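Local atomic coordinates of MTH396 protein (Methanothermobacter thermautotrophicus, PDB entry 1NXH), a protein that is of unknown function but forms a disulfide-linked homodimer and probably belongs with the proteins of an energy-converting hydrogenase. Residues E53-H56 / P57-E60. Numbering follows the deposited sequence.
Sequences EALH and PRFE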
ATOM      1  N   GLU A  53      -4.313 -25.689  -7.962  1.00 89.37           N
ATOM      2  CA  GLU A  53      -4.634 -25.827  -9.380  1.00 89.37           C
ATOM      3  C   GLU A  53      -5.882 -24.986  -9.621  1.00 89.37           C
ATOM      4  O   GLU A  53      -6.925 -25.492 -10.051  1.00 89.37           O
ATOM      5  CB  GLU A  53      -4.908 -27.290  -9.747  1.00158.52           C
ATOM      6  CG  GLU A  53      -3.673 -28.177  -9.706  1.00158.52           C
ATOM      7  CD  GLU A  53      -3.827 -29.456 -10.513  1.00158.52           C
ATOM      8  OE1 GLU A  53      -3.991 -29.368 -11.748  1.00158.52           O
ATOM      9  OE2 GLU A  53      -3.779 -30.552  -9.914  1.00158.52           O
ATOM     10  N   ALA A  54      -5.761 -23.694  -9.324  1.00 45.76           N
ATOM     11  CA  ALA A  54      -6.860 -22.738  -9.466  1.00 45.76           C
ATOM     12  C   ALA A  54      -6.346 -21.311  -9.254  1.00 45.76           C
ATOM     13  O   ALA A  54      -6.879 -20.352  -9.819  1.00 45.76           O
ATOM     14  CB  ALA A  54      -7.964 -23.052  -8.440  1.00 23.45           C
ATOM     15  N   LEU A  55      -5.295 -21.193  -8.447  1.00 41.90           N
ATOM     16  CA  LEU A  55      -4.691 -19.913  -8.106  1.00 41.90           C
ATOM     17  C   LEU A  55      -4.145 -19.013  -9.202  1.00 41.90           C
ATOM     18  O   LEU A  55      -4.599 -17.875  -9.366  1.00 41.90           O
ATOM     19  CB  LEU A  55      -3.580 -20.129  -7.090  1.00 12.47           C
ATOM     20  CG  LEU A  55      -3.992 -19.895  -5.645  1.00 12.47           C
ATOM     21  CD1 LEU A  55      -2.765 -19.950  -4.754  1.00 12.47           C
ATOM     22  CD2 LEU A  55      -4.654 -18.538  -5.539  1.00 12.47           C
ATOM     23  N   HIS A  56      -3.162 -19.509  -9.943  1.00 32.63           N
ATOM     24  CA  HIS A  56      -2.529 -18.699 -10.979  1.00 32.63           C
ATOM     25  C   HIS A  56      -3.467 -17.862 -11.839  1.00 32.63           C
ATOM     26  O   HIS A  56      -3.396 -16.642 -11.827  1.00 32.63           O
ATOM     27  CB  HIS A  56      -1.630 -19.557 -11.858  1.00 53.11           C
ATOM     28  CG  HIS A  56      -0.507 -18.783 -12.466  1.00 53.11           C
ATOM     29  ND1 HIS A  56      -0.659 -18.024 -13.609  1.00 53.11           N
ATOM     30  CD2 HIS A  56       0.755 -18.558 -12.030  1.00 53.11           C
ATOM     31  CE1 HIS A  56       0.459 -17.364 -13.848  1.00 53.11           C
ATOM     32  NE2 HIS A  56       1.333 -17.670 -12.904  1.00 53.11           N
ATOM     33  N   PRO A  57      -4.357 -18.500 -12.600  1.00 27.64           N
ATOM     34  CA  PRO A  57      -5.267 -17.696 -13.422  1.00 27.64           C
ATOM     35  C   PRO A  57      -5.861 -16.572 -12.570  1.00 27.64           C
ATOM     36  O   PRO A  57      -5.814 -15.392 -12.941  1.00 27.64           O
ATOM     37  CB  PRO A  57      -6.345 -18.699 -13.839  1.00 21.44           C
ATOM     38  CG  PRO A  57      -5.640 -19.988 -13.855  1.00 21.44           C
ATOM     39  CD  PRO A  57      -4.722 -19.927 -12.643  1.00 21.44           C
ATOM     40  N   ARG A  58      -6.415 -16.963 -11.423  1.00 30.25           N
ATOM     41  CA  ARG A  58      -7.045 -16.034 -10.501  1.00 30.25           C
ATOM     42  C   ARG A  58      -6.055 -14.967 -10.123  1.00 30.25           C
ATOM     43  O   ARG A  58      -6.409 -13.804  -9.932  1.00 30.25           O
ATOM     44  CB  ARG A  58      -7.508 -16.766  -9.252  1.00 49.24           C
ATOM     45  CG  ARG A  58      -8.548 -16.012  -8.488  1.00 49.24           C
ATOM     46  CD  ARG A  58      -9.182 -16.911  -7.479  1.00 49.24           C
ATOM     47  NE  ARG A  58      -8.372 -17.042  -6.274  1.00 49.24           N
ATOM     48  CZ  ARG A  58      -8.118 -18.199  -5.666  1.00 49.24           C
ATOM     49  NH1 ARG A  58      -8.601 -19.338  -6.158  1.00 49.24           N
ATOM     50  NH2 ARG A  58      -7.401 -18.220  -4.544  1.00 49.24           N
ATOM     51  N   PHE A  59      -4.801 -15.378 -10.029  1.00 22.46           N
ATOM     52  CA  PHE A  59      -3.723 -14.471  -9.673  1.00 22.46           C
ATOM     53  C   PHE A  59      -3.441 -13.472 -10.795  1.00 22.46           C
ATOM     54  O   PHE A  59      -3.226 -12.291 -10.540  1.00 22.46           O
ATOM     55  CB  PHE A  59      -2.464 -15.269  -9.378  1.00 36.73           C
ATOM     56  CG  PHE A  59      -1.316 -14.429  -8.926  1.00 36.73           C
ATOM     57  CD1 PHE A  59      -0.933 -14.418  -7.590  1.00 36.73           C
ATOM     58  CD2 PHE A  59      -0.604 -13.645  -9.839  1.00 36.73           C
ATOM     59  CE1 PHE A  59       0.150 -13.638  -7.166  1.00 36.73           C
ATOM     60  CE2 PHE A  59       0.490 -12.852  -9.425  1.00 36.73           C
ATOM     61  CZ  PHE A  59       0.865 -12.852  -8.087  1.00 36.73           C
ATOM     62  N   GLU A  60      -3.438 -13.949 -12.035  1.00 38.61           N
ATOM     63  CA  GLU A  60      -3.181 -13.076 -13.168  1.00 38.61           C
ATOM     64  C   GLU A  60      -4.266 -12.040 -13.360  1.00 38.61           C
ATOM     65  O   GLU A  60      -3.988 -10.925 -13.804  1.00 38.61           O
ATOM     66  CB  GLU A  60      -3.030 -13.884 -14.457  1.00 65.39           C
ATOM     67  CG  GLU A  60      -1.647 -14.468 -14.644  1.00 65.39           C
ATOM     68  CD  GLU A  60      -0.547 -13.510 -14.180  1.00 65.39           C
ATOM     69  OE1 GLU A  60      -0.276 -13.469 -12.955  1.00 65.39           O
ATOM     70  OE2 GLU A  60       0.036 -12.787 -15.027  1.00 65.39           O
TER
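One face of the R58 guanidinium is covered by the L55 methyl CD2, which lies 3.5 Å from R58 CZ, so that a flat cation rests on an aliphatic branch one turn back along the helix. The arginine chain leaves the backbone extended and then bends at chi3 (81°), which folds its head back over the leucine. Beside the H56 ring runs the chain of E60, whose CG approaches H56 CE1 obliquely at 3.7 Å; the two side chains point the same way, and the imidazole and carboxylate planes are 32° apart. Their polar ends do not meet, with H56 NE2 and E60 OE1 4.5 Å apart. The same E60 OE1 lies in the plane of the F59 ring, at its edge.

Residues 53-60 illustrate how a helix accommodates an internal proline. P57 has no N-H to offer the preceding turn, and the helix kinks there, with P57 CD 3.6 Å from A54 O. Backbone hydrogen bonds of the i to i+4 kind then run from F59 N to L55 O (2.6 Å) and from E60 N to H56 O (2.7 Å).

Within the subunit, helix 18-25 packs against this helix, with W20 meeting the H56 ring and L55, V24 touching F59, and R19 O taking a weak hydrogen bond from H56 NE2. Across the dimer interface, R58 NH2 donates to V83 O of the second subunit; with an alanine in place of R58, that carbonyl would probably lose this donor and L55 the flat group that lies against CD2. F59 stacks on W79 of the second subunit, so helix 49-60 touches both its own helix 18-25 and helix 77-83 of the second subunit.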